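Local coordinates for protein class B carbapenemase GOB-18 (Elizabethkingia meningoseptica, PDB 5K0W) that binds two zinc ions as a subclass B3 metallo-beta-lactamase and probably hydrolyses beta-lactam antibiotics, carbapenems among them, at residues 182-187 with 195-200. Numbering follows the deposited sequence.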
# COMPACT_ATOMS: atom_id res chain seq x y z
N PHE A 182 1.13 7.88 0.42
CA PHE A 182 0.39 8.90 -0.31
C PHE A 182 -0.27 9.87 0.64
O PHE A 182 -0.73 9.47 1.71
CB PHE A 182 -0.62 8.29 -1.29
CG PHE A 182 0.01 7.41 -2.33
CD1 PHE A 182 0.46 7.94 -3.54
CD2 PHE A 182 0.12 6.03 -2.13
CE1 PHE A 182 1.02 7.11 -4.52
CE2 PHE A 182 0.70 5.21 -3.10
CZ PHE A 182 1.14 5.75 -4.29
N ILE A 183 -0.26 11.14 0.27
CA ILE A 183 -0.86 12.19 1.07
C ILE A 183 -1.80 13.01 0.20
O ILE A 183 -1.44 13.42 -0.91
CB ILE A 183 0.20 13.00 1.90
CG1 ILE A 183 -0.45 13.81 3.03
CG2 ILE A 183 1.15 13.86 1.04
CD1 ILE A 183 0.31 13.71 4.31
N PHE A 184 -3.03 13.17 0.68
CA PHE A 184 -4.06 13.92 -0.04
C PHE A 184 -5.11 14.48 0.90
O PHE A 184 -5.24 14.04 2.04
CB PHE A 184 -4.72 13.02 -1.12
CG PHE A 184 -5.58 11.92 -0.57
CD1 PHE A 184 -5.01 10.72 -0.14
CD2 PHE A 184 -6.96 12.07 -0.48
CE1 PHE A 184 -5.80 9.71 0.40
CE2 PHE A 184 -7.75 11.06 0.06
CZ PHE A 184 -7.17 9.88 0.48
N GLU A 185 -5.89 15.43 0.39
CA GLU A 185 -7.00 16.00 1.12
C GLU A 185 -8.28 15.42 0.53
O GLU A 185 -8.35 15.14 -0.66
CB GLU A 185 -7.01 17.53 1.00
CG GLU A 185 -7.63 18.24 2.20
CD GLU A 185 -6.67 18.92 3.17
OE1 GLU A 185 -5.47 18.56 3.19
OE2 GLU A 185 -7.12 19.83 3.91
N THR A 186 -9.27 15.21 1.38
CA THR A 186 -10.61 14.75 1.02
C THR A 186 -11.61 15.44 1.92
O THR A 186 -11.24 15.91 3.00
CB THR A 186 -10.74 13.22 0.97
OG1 THR A 186 -12.02 12.92 0.40
CG2 THR A 186 -10.60 12.56 2.34
N LYS A 187 -12.87 15.53 1.49
CA LYS A 187 -13.86 16.22 2.29
C LYS A 187 -15.20 15.55 2.37
O LYS A 187 -15.65 14.86 1.44
CB LYS A 187 -13.99 17.70 1.86
CG LYS A 187 -14.64 17.91 0.49
CD LYS A 187 -14.10 19.13 -0.28
CE LYS A 187 -13.30 18.77 -1.53
NZ LYS A 187 -11.99 18.09 -1.24
N VAL A 195 -5.25 13.21 4.54
CA VAL A 195 -5.11 11.77 4.70
C VAL A 195 -3.73 11.26 4.28
O VAL A 195 -3.24 11.62 3.21
CB VAL A 195 -6.27 11.02 3.98
CG1 VAL A 195 -6.15 9.51 4.14
CG2 VAL A 195 -7.63 11.51 4.48
N LEU A 196 -3.12 10.43 5.14
CA LEU A 196 -1.85 9.78 4.88
C LEU A 196 -2.08 8.28 4.79
O LEU A 196 -2.60 7.68 5.74
CB LEU A 196 -0.82 10.09 5.99
CG LEU A 196 0.51 9.35 5.90
CD1 LEU A 196 1.44 10.00 4.90
CD2 LEU A 196 1.15 9.21 7.26
N ILE A 197 -1.71 7.67 3.65
CA ILE A 197 -1.77 6.23 3.43
C ILE A 197 -0.31 5.78 3.56
O ILE A 197 0.47 5.95 2.64
CB ILE A 197 -2.44 5.84 2.08
CG1 ILE A 197 -3.93 6.22 2.08
CG2 ILE A 197 -2.27 4.33 1.76
CD1 ILE A 197 -4.56 6.22 0.75
N ALA A 198 0.08 5.32 4.74
CA ALA A 198 1.45 4.97 5.06
C ALA A 198 1.92 3.56 4.74
O ALA A 198 1.17 2.61 4.89
CB ALA A 198 1.71 5.28 6.53
N ASN A 199 3.18 3.43 4.34
CA ASN A 199 3.81 2.13 4.19
C ASN A 199 4.87 2.11 5.30
O ASN A 199 5.95 2.69 5.15
CB ASN A 199 4.40 1.88 2.81
CG ASN A 199 4.75 0.43 2.63
OD1 ASN A 199 3.90 -0.43 2.41
ND2 ASN A 199 5.99 0.10 2.90
N MET A 200 4.50 1.51 6.44
CA MET A 200 5.32 1.41 7.65
C MET A 200 6.70 0.79 7.37
O MET A 200 6.78 -0.25 6.71
CB MET A 200 4.58 0.70 8.80
CG MET A 200 3.26 1.38 9.22
SD MET A 200 3.39 3.17 9.54
CE MET A 200 4.19 3.19 11.21
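Phe-184 and Val-195 pair across the antiparallel beta hairpin of strands 180-187 and 192-198, a hydrogen-bonded pair whose side chains lie side by side, in one of the two sheets of the alpha-beta/beta-alpha sandwich of metallo-beta-lactamases. Val-195 N donates to Phe-184 O, nearly in line with the carbonyl bond (C=O...N 174°), and Phe-184 N returns a bond of 3.0 Å to Val-195 O. Phe-182 and Ile-197 form the next hydrogen-bonded pair; between the two pairs, Ile-183 and Leu-196 are a non-hydrogen-bonded pair, with side chains on the other side of the sheet. There Ile-183 CD1 meets Leu-196 CD1 at 3.9 Å, while Ile-183 CA makes a CA-H...O contact with Val-195 O.

Phe-184, Val-195, Ile-197 and Phe-182 share the face turned toward the interior of the sandwich. With CG of Phe-184 set between its backbone N and carbonyl carbon (chi1 70°), the ring tilts toward Val-195 and stands alongside its side chain. Val-195 can be followed outward: CB lies over one face of that ring, 4.0 Å from its centroid in a CH-pi contact displaced toward the rim; CG1, anti to the backbone N, reaches Phe-184 CE1 and CZ; CG2 diverges to Thr-186 CG2 at 3.8 Å. The hydroxyl of Thr-186 is engaged away from this apolar contact, OG1 being hydrogen-bonded to Asn-43 N.

Beyond the pairing, 195-200 runs toward the metal centre, where Asn-199 OD1 is hydrogen-bonded to NE2 of the zinc ligand Gln-98 and to Ser-240 OG, a second-shell link that probably orients the amide. Back in the hairpin, Ile-197 CD1 meets Phe-184 CE1 at the ring edge, near the ring plane, at 3.7 Å.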